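Local coordinates for neural-cadherin (Drosophila melanogaster, PDB 3UBF), which mediates calcium-dependent, preferentially homophilic cell-cell adhesion through a long chain of extracellular cadherin domains, three of which make up this fragment, at residues 151-155 with 165-171; 172-177 with 206-210; 218-222 with 233-237; 245-250 with 262-267. All blocks are in the same frame, centred on the assembly; numbering follows the deposited sequence.

Interaction 1: 151-155 with 165-171; sequences GGRFE and TRGTDLF. With ZN (zinc ion), chain K.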
loop_
_atom_site.group_PDB
_atom_site.type_symbol
_atom_site.label_atom_id
_atom_site.label_comp_id
_atom_site.label_asym_id
_atom_site.label_seq_id
_atom_site.Cartn_x
_atom_site.Cartn_y
_atom_site.Cartn_z
ATOM N N GLY A 151 16.738 12.603 18.974
ATOM C CA GLY A 151 16.984 13.069 20.334
ATOM C C GLY A 151 15.682 13.528 20.971
ATOM O O GLY A 151 15.658 14.459 21.768
ATOM N N GLY A 152 14.586 12.881 20.588
ATOM C CA GLY A 152 13.287 13.140 21.186
ATOM C C GLY A 152 12.623 14.421 20.743
ATOM O O GLY A 152 11.920 15.044 21.529
ATOM N N ARG A 153 12.833 14.815 19.492
ATOM C CA ARG A 153 12.283 16.067 18.990
ATOM C C ARG A 153 10.990 15.874 18.199
ATOM O O ARG A 153 10.369 16.836 17.751
ATOM C CB ARG A 153 13.315 16.828 18.154
ATOM C CG ARG A 153 14.602 17.245 18.889
ATOM C CD ARG A 153 14.357 17.996 20.215
ATOM N NE ARG A 153 13.351 19.048 20.082
ATOM C CZ ARG A 153 13.589 20.271 19.619
ATOM N NH1 ARG A 153 14.817 20.623 19.243
ATOM N NH2 ARG A 153 12.592 21.140 19.529
ATOM N N PHE A 154 10.573 14.629 18.035
ATOM C CA PHE A 154 9.366 14.356 17.283
ATOM C C PHE A 154 8.640 13.197 17.902
ATOM O O PHE A 154 9.260 12.294 18.491
ATOM C CB PHE A 154 9.680 14.046 15.811
ATOM C CG PHE A 154 10.312 15.185 15.078
ATOM C CD1 PHE A 154 11.700 15.327 15.048
ATOM C CD2 PHE A 154 9.529 16.130 14.439
ATOM C CE1 PHE A 154 12.300 16.396 14.394
ATOM C CE2 PHE A 154 10.121 17.200 13.769
ATOM C CZ PHE A 154 11.514 17.335 13.743
ATOM N N GLU A 155 7.320 13.240 17.777
ATOM C CA GLU A 155 6.468 12.098 18.113
ATOM C C GLU A 155 5.365 11.999 17.080
ATOM O O GLU A 155 5.093 12.955 16.360
ATOM C CB GLU A 155 5.923 12.198 19.544
ATOM C CG GLU A 155 6.905 11.686 20.602
ATOM C CD GLU A 155 6.514 12.046 22.018
ATOM O OE1 GLU A 155 5.591 12.865 22.211
ATOM O OE2 GLU A 155 7.150 11.533 22.959
ATOM N N THR A 165 6.471 18.132 16.185
ATOM C CA THR A 165 7.640 18.514 16.936
ATOM C C THR A 165 7.331 18.497 18.419
ATOM O O THR A 165 6.205 18.804 18.829
ATOM C CB THR A 165 8.107 19.944 16.575
ATOM O OG1 THR A 165 7.081 20.893 16.877
ATOM C CG2 THR A 165 8.445 20.053 15.115
ATOM N N ARG A 166 8.311 18.145 19.240
ATOM C CA ARG A 166 8.154 18.397 20.669
ATOM C C ARG A 166 9.343 19.190 21.204
ATOM O O ARG A 166 10.407 19.242 20.561
ATOM C CB ARG A 166 7.867 17.112 21.467
ATOM C CG ARG A 166 9.012 16.155 21.579
ATOM C CD ARG A 166 8.598 14.812 22.178
ATOM N NE ARG A 166 8.406 14.855 23.632
ATOM C CZ ARG A 166 9.381 14.664 24.521
ATOM N NH1 ARG A 166 10.627 14.435 24.115
ATOM N NH2 ARG A 166 9.116 14.694 25.817
ATOM N N GLY A 167 9.144 19.815 22.363
ATOM C CA GLY A 167 10.168 20.650 22.988
ATOM C C GLY A 167 10.222 22.038 22.371
ATOM O O GLY A 167 9.644 22.266 21.304
ATOM N N THR A 168 10.920 22.961 23.038
ATOM C CA THR A 168 10.986 24.349 22.588
ATOM C C THR A 168 12.310 24.724 21.934
ATOM O O THR A 168 12.442 25.820 21.387
ATOM C CB THR A 168 10.737 25.344 23.740
ATOM O OG1 THR A 168 11.746 25.160 24.732
ATOM C CG2 THR A 168 9.347 25.151 24.364
ATOM N N ASP A 169 13.297 23.841 22.014
ATOM C CA ASP A 169 14.580 24.096 21.360
ATOM C C ASP A 169 14.403 24.287 19.859
ATOM O O ASP A 169 13.471 23.765 19.252
ATOM C CB ASP A 169 15.595 22.970 21.614
ATOM C CG ASP A 169 16.203 23.020 23.010
ATOM O OD1 ASP A 169 15.937 23.988 23.764
ATOM O OD2 ASP A 169 16.957 22.073 23.354
ATOM N N LEU A 170 15.311 25.056 19.285
ATOM C CA LEU A 170 15.377 25.272 17.860
ATOM C C LEU A 170 15.858 24.020 17.135
ATOM O O LEU A 170 16.462 23.133 17.734
ATOM C CB LEU A 170 16.344 26.432 17.586
ATOM C CG LEU A 170 16.034 27.760 18.285
ATOM C CD1 LEU A 170 17.198 28.739 18.111
ATOM C CD2 LEU A 170 14.738 28.343 17.748
ATOM N N PHE A 171 15.581 23.951 15.842
ATOM C CA PHE A 171 16.194 22.946 14.990
ATOM C C PHE A 171 17.310 23.630 14.196
ATOM O O PHE A 171 17.288 24.867 14.035
ATOM C CB PHE A 171 15.149 22.284 14.091
ATOM C CG PHE A 171 14.034 21.620 14.861
ATOM C CD1 PHE A 171 12.926 22.363 15.298
ATOM C CD2 PHE A 171 14.096 20.268 15.178
ATOM C CE1 PHE A 171 11.905 21.766 16.045
ATOM C CE2 PHE A 171 13.073 19.664 15.918
ATOM C CZ PHE A 171 11.976 20.419 16.350
HETATM ZN ZN ZN K . 17.950 21.739 25.068
HETATM O O HOH W 1 18.431 19.842 25.550
#

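Interaction 2: 172-177 with 206-210; sequences QLDMEY and VGGKR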
loop_
_atom_site.group_PDB
_atom_site.type_symbol
_atom_site.label_atom_id
_atom_site.label_comp_id
_atom_site.label_asym_id
_atom_site.label_seq_id
_atom_site.Cartn_x
_atom_site.Cartn_y
_atom_site.Cartn_z
ATOM N N GLN A 172 18.294 22.829 13.764
ATOM C CA GLN A 172 19.494 23.301 13.056
ATOM C C GLN A 172 19.312 23.232 11.546
ATOM O O GLN A 172 18.783 22.259 11.018
ATOM C CB GLN A 172 20.715 22.465 13.446
ATOM C CG GLN A 172 21.762 23.156 14.312
ATOM C CD GLN A 172 21.244 23.566 15.699
ATOM O OE1 GLN A 172 21.539 24.663 16.189
ATOM N NE2 GLN A 172 20.473 22.683 16.335
ATOM N N LEU A 173 19.770 24.268 10.857
ATOM C CA LEU A 173 19.725 24.303 9.410
ATOM C C LEU A 173 20.511 23.123 8.835
ATOM O O LEU A 173 21.580 22.774 9.348
ATOM C CB LEU A 173 20.283 25.631 8.898
ATOM C CG LEU A 173 20.285 25.935 7.393
ATOM C CD1 LEU A 173 18.907 25.697 6.742
ATOM C CD2 LEU A 173 20.792 27.367 7.141
ATOM N N ASP A 174 19.957 22.496 7.792
ATOM C CA ASP A 174 20.602 21.388 7.093
ATOM C C ASP A 174 20.770 20.142 7.964
ATOM O O ASP A 174 21.297 19.149 7.492
ATOM C CB ASP A 174 21.982 21.793 6.509
ATOM C CG ASP A 174 21.915 23.002 5.554
ATOM O OD1 ASP A 174 21.018 23.029 4.672
ATOM O OD2 ASP A 174 22.775 23.919 5.675
ATOM N N MET A 175 20.357 20.186 9.229
ATOM C CA MET A 175 20.493 19.016 10.086
ATOM C C MET A 175 19.397 18.000 9.803
ATOM O O MET A 175 18.223 18.359 9.659
ATOM C CB MET A 175 20.492 19.388 11.564
ATOM C CG MET A 175 20.862 18.208 12.478
ATOM S SD MET A 175 21.282 18.686 14.179
ATOM C CE MET A 175 20.921 17.123 14.996
ATOM N N GLU A 176 19.789 16.731 9.714
ATOM C CA GLU A 176 18.836 15.664 9.447
ATOM C C GLU A 176 18.339 15.002 10.732
ATOM O O GLU A 176 19.133 14.543 11.565
ATOM C CB GLU A 176 19.407 14.613 8.482
ATOM C CG GLU A 176 18.296 13.763 7.867
ATOM C CD GLU A 176 18.755 12.661 6.927
ATOM O OE1 GLU A 176 19.862 12.092 7.114
ATOM O OE2 GLU A 176 17.966 12.342 6.011
ATOM N N TYR A 177 17.020 14.961 10.875
ATOM C CA TYR A 177 16.370 14.285 11.992
ATOM C C TYR A 177 15.656 13.048 11.447
ATOM O O TYR A 177 14.774 13.170 10.587
ATOM C CB TYR A 177 15.393 15.228 12.706
ATOM C CG TYR A 177 16.041 16.523 13.139
ATOM C CD1 TYR A 177 16.110 17.617 12.267
ATOM C CD2 TYR A 177 16.579 16.666 14.424
ATOM C CE1 TYR A 177 16.687 18.819 12.658
ATOM C CE2 TYR A 177 17.169 17.869 14.829
ATOM C CZ TYR A 177 17.220 18.938 13.938
ATOM O OH TYR A 177 17.821 20.119 14.300
ATOM N N VAL A 206 14.588 17.467 7.638
ATOM C CA VAL A 206 15.767 18.324 7.570
ATOM C C VAL A 206 15.428 19.725 8.089
ATOM O O VAL A 206 14.389 20.290 7.738
ATOM C CB VAL A 206 16.365 18.362 6.136
ATOM C CG1 VAL A 206 17.485 19.408 6.012
ATOM C CG2 VAL A 206 16.910 17.006 5.753
ATOM N N GLY A 207 16.282 20.281 8.944
ATOM C CA GLY A 207 16.057 21.630 9.444
ATOM C C GLY A 207 15.948 22.660 8.325
ATOM O O GLY A 207 16.857 22.802 7.505
ATOM N N GLY A 208 14.813 23.357 8.289
ATOM C CA GLY A 208 14.637 24.562 7.481
ATOM C C GLY A 208 14.328 24.315 6.023
ATOM O O GLY A 208 13.210 24.573 5.559
ATOM N N LYS A 209 15.316 23.815 5.296
ATOM C CA LYS A 209 15.164 23.594 3.864
ATOM C C LYS A 209 15.993 22.397 3.415
ATOM O O LYS A 209 16.968 22.023 4.075
ATOM C CB LYS A 209 15.531 24.859 3.065
ATOM C CG LYS A 209 16.972 25.333 3.287
ATOM C CD LYS A 209 17.234 26.686 2.642
ATOM C CE LYS A 209 18.697 27.075 2.792
ATOM N NZ LYS A 209 19.091 28.203 1.892
ATOM N N ARG A 210 15.580 21.799 2.298
ATOM C CA ARG A 210 16.293 20.684 1.675
ATOM C C ARG A 210 15.950 20.730 0.193
ATOM O O ARG A 210 15.042 21.451 -0.210
ATOM C CB ARG A 210 15.865 19.347 2.288
ATOM C CG ARG A 210 14.457 18.905 1.866
ATOM C CD ARG A 210 13.948 17.667 2.611
ATOM N NE ARG A 210 14.856 16.540 2.448
ATOM C CZ ARG A 210 14.998 15.548 3.322
ATOM N NH1 ARG A 210 15.871 14.562 3.068
ATOM N NH2 ARG A 210 14.270 15.540 4.440
#

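Interaction 3: 218-222 with 233-237; sequences SYEAE and IISIK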
loop_
_atom_site.group_PDB
_atom_site.type_symbol
_atom_site.label_atom_id
_atom_site.label_comp_id
_atom_site.label_asym_id
_atom_site.label_seq_id
_atom_site.Cartn_x
_atom_site.Cartn_y
_atom_site.Cartn_z
ATOM N N SER A 218 13.944 6.926 -10.163
ATOM C CA SER A 218 14.406 6.960 -11.552
ATOM C C SER A 218 13.227 6.862 -12.504
ATOM O O SER A 218 12.155 6.399 -12.140
ATOM C CB SER A 218 15.449 5.871 -11.851
ATOM O OG SER A 218 14.896 4.565 -11.798
ATOM N N TYR A 219 13.432 7.307 -13.730
ATOM C CA TYR A 219 12.374 7.304 -14.720
ATOM C C TYR A 219 12.794 6.530 -15.946
ATOM O O TYR A 219 13.946 6.575 -16.364
ATOM C CB TYR A 219 12.002 8.731 -15.107
ATOM C CG TYR A 219 11.357 9.510 -13.999
ATOM C CD1 TYR A 219 12.128 10.167 -13.049
ATOM C CD2 TYR A 219 9.973 9.609 -13.907
ATOM C CE1 TYR A 219 11.542 10.897 -12.034
ATOM C CE2 TYR A 219 9.380 10.338 -12.898
ATOM C CZ TYR A 219 10.176 10.973 -11.962
ATOM O OH TYR A 219 9.602 11.690 -10.950
ATOM N N GLU A 220 11.820 5.854 -16.529
ATOM C CA GLU A 220 12.016 4.920 -17.608
ATOM C C GLU A 220 10.836 5.130 -18.552
ATOM O O GLU A 220 9.681 5.120 -18.116
ATOM C CB GLU A 220 12.006 3.498 -17.025
ATOM C CG GLU A 220 13.216 2.644 -17.411
ATOM C CD GLU A 220 13.819 1.842 -16.229
ATOM O OE1 GLU A 220 13.154 0.898 -15.728
ATOM O OE2 GLU A 220 14.974 2.153 -15.813
ATOM N N ALA A 221 11.109 5.370 -19.830
ATOM C CA ALA A 221 10.037 5.384 -20.834
ATOM C C ALA A 221 10.402 4.469 -21.984
ATOM O O ALA A 221 11.574 4.301 -22.296
ATOM C CB ALA A 221 9.755 6.789 -21.338
ATOM N N GLU A 222 9.387 3.877 -22.594
ATOM C CA GLU A 222 9.550 3.014 -23.742
ATOM C C GLU A 222 8.639 3.515 -24.850
ATOM O O GLU A 222 7.425 3.508 -24.712
ATOM C CB GLU A 222 9.215 1.564 -23.387
ATOM C CG GLU A 222 9.101 0.656 -24.616
ATOM C CD GLU A 222 9.130 -0.827 -24.281
ATOM O OE1 GLU A 222 10.160 -1.303 -23.739
ATOM O OE2 GLU A 222 8.126 -1.518 -24.582
ATOM N N ILE A 233 6.135 12.208 -23.893
ATOM C CA ILE A 233 6.760 10.916 -23.730
ATOM C C ILE A 233 6.661 10.472 -22.272
ATOM O O ILE A 233 6.307 9.324 -21.974
ATOM C CB ILE A 233 8.234 10.988 -24.195
ATOM C CG1 ILE A 233 8.285 10.958 -25.714
ATOM C CG2 ILE A 233 9.098 9.858 -23.612
ATOM C CD1 ILE A 233 9.613 11.348 -26.254
ATOM N N ILE A 234 6.974 11.390 -21.364
ATOM C CA ILE A 234 6.931 11.104 -19.940
ATOM C C ILE A 234 6.816 12.417 -19.180
ATOM O O ILE A 234 7.322 13.449 -19.638
ATOM C CB ILE A 234 8.167 10.248 -19.487
ATOM C CG1 ILE A 234 8.056 9.841 -18.008
ATOM C CG2 ILE A 234 9.478 10.950 -19.815
ATOM C CD1 ILE A 234 8.870 8.618 -17.646
ATOM N N SER A 235 6.114 12.378 -18.049
ATOM C CA SER A 235 6.029 13.528 -17.156
ATOM C C SER A 235 6.910 13.298 -15.956
ATOM O O SER A 235 6.818 12.271 -15.291
ATOM C CB SER A 235 4.596 13.771 -16.677
ATOM O OG SER A 235 3.931 14.687 -17.524
ATOM N N ILE A 236 7.762 14.267 -15.676
ATOM C CA ILE A 236 8.614 14.197 -14.512
ATOM C C ILE A 236 8.198 15.277 -13.526
ATOM O O ILE A 236 7.923 16.419 -13.909
ATOM C CB ILE A 236 10.087 14.282 -14.916
ATOM C CG1 ILE A 236 10.497 12.955 -15.542
ATOM C CG2 ILE A 236 10.965 14.551 -13.723
ATOM C CD1 ILE A 236 11.340 13.117 -16.743
ATOM N N LYS A 237 8.105 14.905 -12.258
ATOM C CA LYS A 237 7.728 15.874 -11.252
ATOM C C LYS A 237 8.602 15.740 -10.022
ATOM O O LYS A 237 8.927 14.629 -9.592
ATOM C CB LYS A 237 6.248 15.745 -10.885
ATOM C CG LYS A 237 5.658 17.045 -10.387
ATOM C CD LYS A 237 4.183 16.917 -10.050
ATOM C CE LYS A 237 3.967 16.842 -8.543
ATOM N NZ LYS A 237 2.588 17.263 -8.149
HETATM O O HOH W 2 6.995 11.988 -11.568
#

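Interaction 4: 245-250 with 262-267; sequences EIRYTL and IGPTSG. With ZN (zinc ion), chain M.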
loop_
_atom_site.group_PDB
_atom_site.type_symbol
_atom_site.label_atom_id
_atom_site.label_comp_id
_atom_site.label_asym_id
_atom_site.label_seq_id
_atom_site.Cartn_x
_atom_site.Cartn_y
_atom_site.Cartn_z
ATOM N N GLU A 245 8.828 27.402 -6.828
ATOM C CA GLU A 245 8.778 27.071 -8.244
ATOM C C GLU A 245 9.924 26.133 -8.650
ATOM O O GLU A 245 11.080 26.341 -8.276
ATOM C CB GLU A 245 8.766 28.360 -9.084
ATOM C CG GLU A 245 8.246 28.200 -10.521
ATOM C CD GLU A 245 6.846 27.572 -10.610
ATOM O OE1 GLU A 245 5.876 28.157 -10.065
ATOM O OE2 GLU A 245 6.721 26.498 -11.246
ATOM N N ILE A 246 9.583 25.087 -9.396
ATOM C CA ILE A 246 10.576 24.148 -9.916
ATOM C C ILE A 246 10.827 24.361 -11.413
ATOM O O ILE A 246 9.887 24.354 -12.212
ATOM C CB ILE A 246 10.139 22.692 -9.686
ATOM C CG1 ILE A 246 9.976 22.397 -8.188
ATOM C CG2 ILE A 246 11.129 21.706 -10.356
ATOM C CD1 ILE A 246 11.248 21.970 -7.499
ATOM N N ARG A 247 12.092 24.561 -11.776
ATOM C CA ARG A 247 12.514 24.589 -13.175
ATOM C C ARG A 247 13.223 23.279 -13.550
ATOM O O ARG A 247 14.202 22.889 -12.910
ATOM C CB ARG A 247 13.422 25.787 -13.452
ATOM C CG ARG A 247 13.954 25.823 -14.891
ATOM C CD ARG A 247 14.557 27.176 -15.247
ATOM N NE ARG A 247 14.157 27.606 -16.589
ATOM C CZ ARG A 247 13.045 28.296 -16.859
ATOM N NH1 ARG A 247 12.207 28.637 -15.879
ATOM N NH2 ARG A 247 12.765 28.648 -18.110
ATOM N N TYR A 248 12.720 22.606 -14.582
ATOM C CA TYR A 248 13.287 21.333 -15.025
ATOM C C TYR A 248 14.202 21.534 -16.213
ATOM O O TYR A 248 13.860 22.274 -17.142
ATOM C CB TYR A 248 12.185 20.337 -15.414
ATOM C CG TYR A 248 11.197 20.055 -14.324
ATOM C CD1 TYR A 248 9.986 20.728 -14.277
ATOM C CD2 TYR A 248 11.478 19.120 -13.330
ATOM C CE1 TYR A 248 9.071 20.476 -13.266
ATOM C CE2 TYR A 248 10.580 18.857 -12.312
ATOM C CZ TYR A 248 9.376 19.542 -12.286
ATOM O OH TYR A 248 8.473 19.296 -11.281
ATOM N N THR A 249 15.369 20.894 -16.177
ATOM C CA THR A 249 16.220 20.807 -17.360
ATOM C C THR A 249 16.577 19.371 -17.663
ATOM O O THR A 249 16.393 18.477 -16.829
ATOM C CB THR A 249 17.507 21.659 -17.277
ATOM O OG1 THR A 249 18.296 21.254 -16.152
ATOM C CG2 THR A 249 17.184 23.149 -17.208
ATOM N N LEU A 250 17.096 19.168 -18.869
ATOM C CA LEU A 250 17.325 17.844 -19.427
ATOM C C LEU A 250 18.612 17.835 -20.230
ATOM O O LEU A 250 18.761 18.591 -21.193
ATOM C CB LEU A 250 16.152 17.462 -20.323
ATOM C CG LEU A 250 16.164 16.079 -20.972
ATOM C CD1 LEU A 250 14.789 15.451 -20.906
ATOM C CD2 LEU A 250 16.666 16.160 -22.414
ATOM N N ILE A 262 12.367 18.919 -22.359
ATOM C CA ILE A 262 11.466 18.873 -21.223
ATOM C C ILE A 262 10.912 20.271 -21.033
ATOM O O ILE A 262 11.603 21.255 -21.310
ATOM C CB ILE A 262 12.182 18.394 -19.940
ATOM C CG1 ILE A 262 11.151 18.088 -18.833
ATOM C CG2 ILE A 262 13.239 19.420 -19.493
ATOM C CD1 ILE A 262 11.693 17.323 -17.635
ATOM N N GLY A 263 9.662 20.352 -20.593
ATOM C CA GLY A 263 9.033 21.629 -20.303
ATOM C C GLY A 263 9.632 22.221 -19.046
ATOM O O GLY A 263 9.587 21.588 -17.992
ATOM N N PRO A 264 10.209 23.436 -19.149
ATOM C CA PRO A 264 10.796 24.140 -18.004
ATOM C C PRO A 264 9.897 24.145 -16.752
ATOM O O PRO A 264 10.390 23.936 -15.641
ATOM C CB PRO A 264 10.975 25.567 -18.530
ATOM C CG PRO A 264 11.103 25.428 -19.978
ATOM C CD PRO A 264 10.269 24.245 -20.378
ATOM N N THR A 265 8.597 24.367 -16.943
ATOM C CA THR A 265 7.631 24.413 -15.841
ATOM C C THR A 265 6.841 23.120 -15.729
ATOM O O THR A 265 6.473 22.700 -14.629
ATOM C CB THR A 265 6.610 25.554 -16.025
ATOM O OG1 THR A 265 7.259 26.689 -16.603
ATOM C CG2 THR A 265 6.004 25.963 -14.683
ATOM N N SER A 266 6.571 22.497 -16.869
ATOM C CA SER A 266 5.603 21.415 -16.917
ATOM C C SER A 266 6.210 20.079 -16.479
ATOM O O SER A 266 5.504 19.218 -15.943
ATOM C CB SER A 266 5.007 21.309 -18.320
ATOM O OG SER A 266 6.000 20.954 -19.267
ATOM N N GLY A 267 7.514 19.925 -16.711
ATOM C CA GLY A 267 8.219 18.682 -16.447
ATOM C C GLY A 267 7.915 17.623 -17.489
ATOM O O GLY A 267 8.259 16.444 -17.312
HETATM ZN ZN ZN M . 5.823 24.104 -10.996
#

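Interaction 1: 151-155 with 165-171
Arg-153 folds back on itself, with bends at chi2 (-51°) and chi3 (-47°) that carry its guanidinium over the ring of Phe-171 and into the loop 166-170. The group lies nearly flat on the ring, the planes 18° apart, and Arg-153 CZ sits 4.1 Å from the Phe-171 ring centroid, an off-centre cation-pi stack. Its rim is spent on backbone carbonyls. Arg-153 NE (3.0 Å) and NH2 grip Arg-166 O side-on, and that oxygen lies in the guanidinium plane. Arg-153 NH2 also donates to Asp-169 O at 2.8 Å, and NH1 adds a weak bond to Leu-170 O. Ring and carbonyls fix the rotation of the cation and shape the loop around it, while Asp-169 OD2 binds a zinc ion at 2.0 Å. Arg-166 answers: its NH1 gives a hydrogen bond to Gly-152 O (3.0 Å), and Glu-155 OE2 lies over the guanidinium face in a long salt bridge governed by charge alone. The backbone joins in through Arg-166 N to Arg-153 O, next to the antiparallel non-hydrogen-bonded pair Phe-154 and Thr-165. Phe-154 CZ meets Phe-171 CE2 at 3.5 Å, the rings oblique. The contact lies at one end of the beta sandwich of the second of this fragment's three cadherin domains: strand 154-156 is an edge strand beside 162-165, and Phe-154, Thr-165 and Phe-171 pack on Val-117 of strand 113-117 in the facing sheet.

Interaction 2: 172-177 with 206-210
Val-206 faces Glu-176 as an antiparallel non-hydrogen-bonded pair, and its methyls divide the work: CG1 lies 3.8 Å from Asp-174 CA, while CG2 meets the aliphatic CG of Glu-176. That methyl also rests against one face of the Arg-210 guanidinium. Gly-207 follows and carries the backbone bonding. Its N donates to Met-175 O at 2.8 Å, and its O receives Asp-174 N at 3.1 Å. Lys-209 N reaches the same oxygen from the opposite face of the carbonyl, so one acceptor ties the turn 172-175 to the chain just beyond the strand. Gly-207 CA presses on Gln-172 O in a nearly straight CA-H...O contact of 3.2 Å (164° at the hydrogen). The turn is type II, closed by Met-175 N to Gln-172 O, and is held by Tyr-177 OH, which accepts from Gln-172 N at 2.8 Å. Past Gly-208, whose positive phi bends the chain, Lys-209 lays its CG 4.0 Å from Leu-173 CD1. Leu-173 CG points away from the backbone N (chi1 -177°), and the side chain's end turns back to bring CD1 to Lys-209 and Gly-207 O. Arg-210 ends the segment: its NH1 is near Glu-176 OE2 but beyond salt-bridge range, and both groups share Ser-204 OG, with Arg-210 NH2 bonded to Ala-115 O and Glu-176 OE1 paired with Arg-202. The contact closes one end of the mixed sheet of this fragment's second cadherin domain, where strand 201-207 lies between 176-185 and the outer strand 113-117; Lys-209 and Arg-210 touch Phe-299 and Phe-241 in loops of the third.

Interaction 3: 218-222 with 233-237
Strands 219-222 and 233-235 run roughly antiparallel, their N-to-C directions 153° apart, yet their axes approach no closer than 7.3 Å. No clear hydrogen bond joins them directly, and side chains make the contact, as between the two sheets of a sandwich. Ile-233 and Ile-234 form a classic beta bulge opposite Val-269; Ile-234 points toward the facing strand, and Ile-233 meets it with CG2. Tyr-219 supplies the broadest surface. Ile-236 CG1 sits over the middle of its ring, 3.7 Å from the Tyr-219 centroid and 10° off the normal, a CH-pi contact; CG2 of the same isoleucine lies nearer CZ and CE1. Ile-234 comes to the same ring differently: its CD1 lies at the edge, 4.0 Å from Tyr-219 CD2. Its CG1 is directed away from the backbone N (chi1 -175°), and this extended branch carries CD1 across to the other strand, where it also comes within 3.6 Å of Glu-220 O. Farther along, Ala-221 CB touches Ile-233 CG2 at 3.9 Å, completing a small apolar strip. At the polar end, a water in the plane of the ring lies 2.7 Å from Tyr-219 OH and accepts from Lys-237 N at 3.2 Å, so the hydroxyl is linked to the opposite backbone through solvent; Met-216 N makes a weak bond to it as well. Strand 219-224 is the edge of one sheet of this fragment's third cadherin domain, bonded to 300-310, and 232-239 belongs to the other beside 268-271; Tyr-219 also packs on Val-303, Leu-305 and Phe-214.

Interaction 4: 245-250 with 262-267
Tyr-248 meets the loop 263-267 with both backbone and ring. Its N donates to Pro-264 O at 2.9 Å, an almost straight bond (167°), and Arg-247 CA adds a CA-H...O contact to the same oxygen. The ring lies over the turn: Gly-267 CA stands 3.9 Å from the Tyr-248 centroid in a CH-pi contact, while Thr-265 O approaches the ring edge in its plane, 3.7 Å from Tyr-248 CE1. On the solvent side, Pro-264 CB rests over one face of the Arg-247 guanidinium, 3.6 Å from Arg-247 NH2. Ile-262 fills the other end, its CD1 against Tyr-248 CB and its CG2 3.6 Å from Leu-250 CB. CG1 of Ile-262 points away from the backbone N (chi1 -169°), which sends the two branches to different neighbours. Glu-245 OE2 comes within 3.6 Å of Thr-265 CG2 and binds a zinc ion at a long 2.6 Å. In the next shell, Gly-267 N to Gly-263 O closes the turn and holds Gly-267 beside the ring. Tyr-248 OH is bonded to Ala-238 N, which fixes the far end of the ring, and Ile-246 CG2 packs over one of its faces. Strand 246-253 is the edge of the mixed sheet in this fragment's third domain, bonded to 285-294; the loop leads from 260-262 to 268-271 in the facing sheet, and Ile-262 and Leu-250 both rest on Val-269.

How the interactions relate
The four contacts follow one another along the chain and fall into two pairs, one in each of two successive cadherin domains. Interactions 1 and 2, centres 13 Å apart, share the second domain; interaction 2 lies within one sheet, and the sheets meet where Phe-154 packs on Tyr-177. Interactions 3 and 4, also 13 Å apart, join facing sheets of the third, where Ile-236 N lies 2.8 Å from Gly-267 O, a probable hydrogen bond. Between the pairs nothing touches: interactions 2 and 4 come nearest, about 8 Å between closest atoms. This is consistent with separate domains arranged in series, with interaction 2 at the end that faces the third domain.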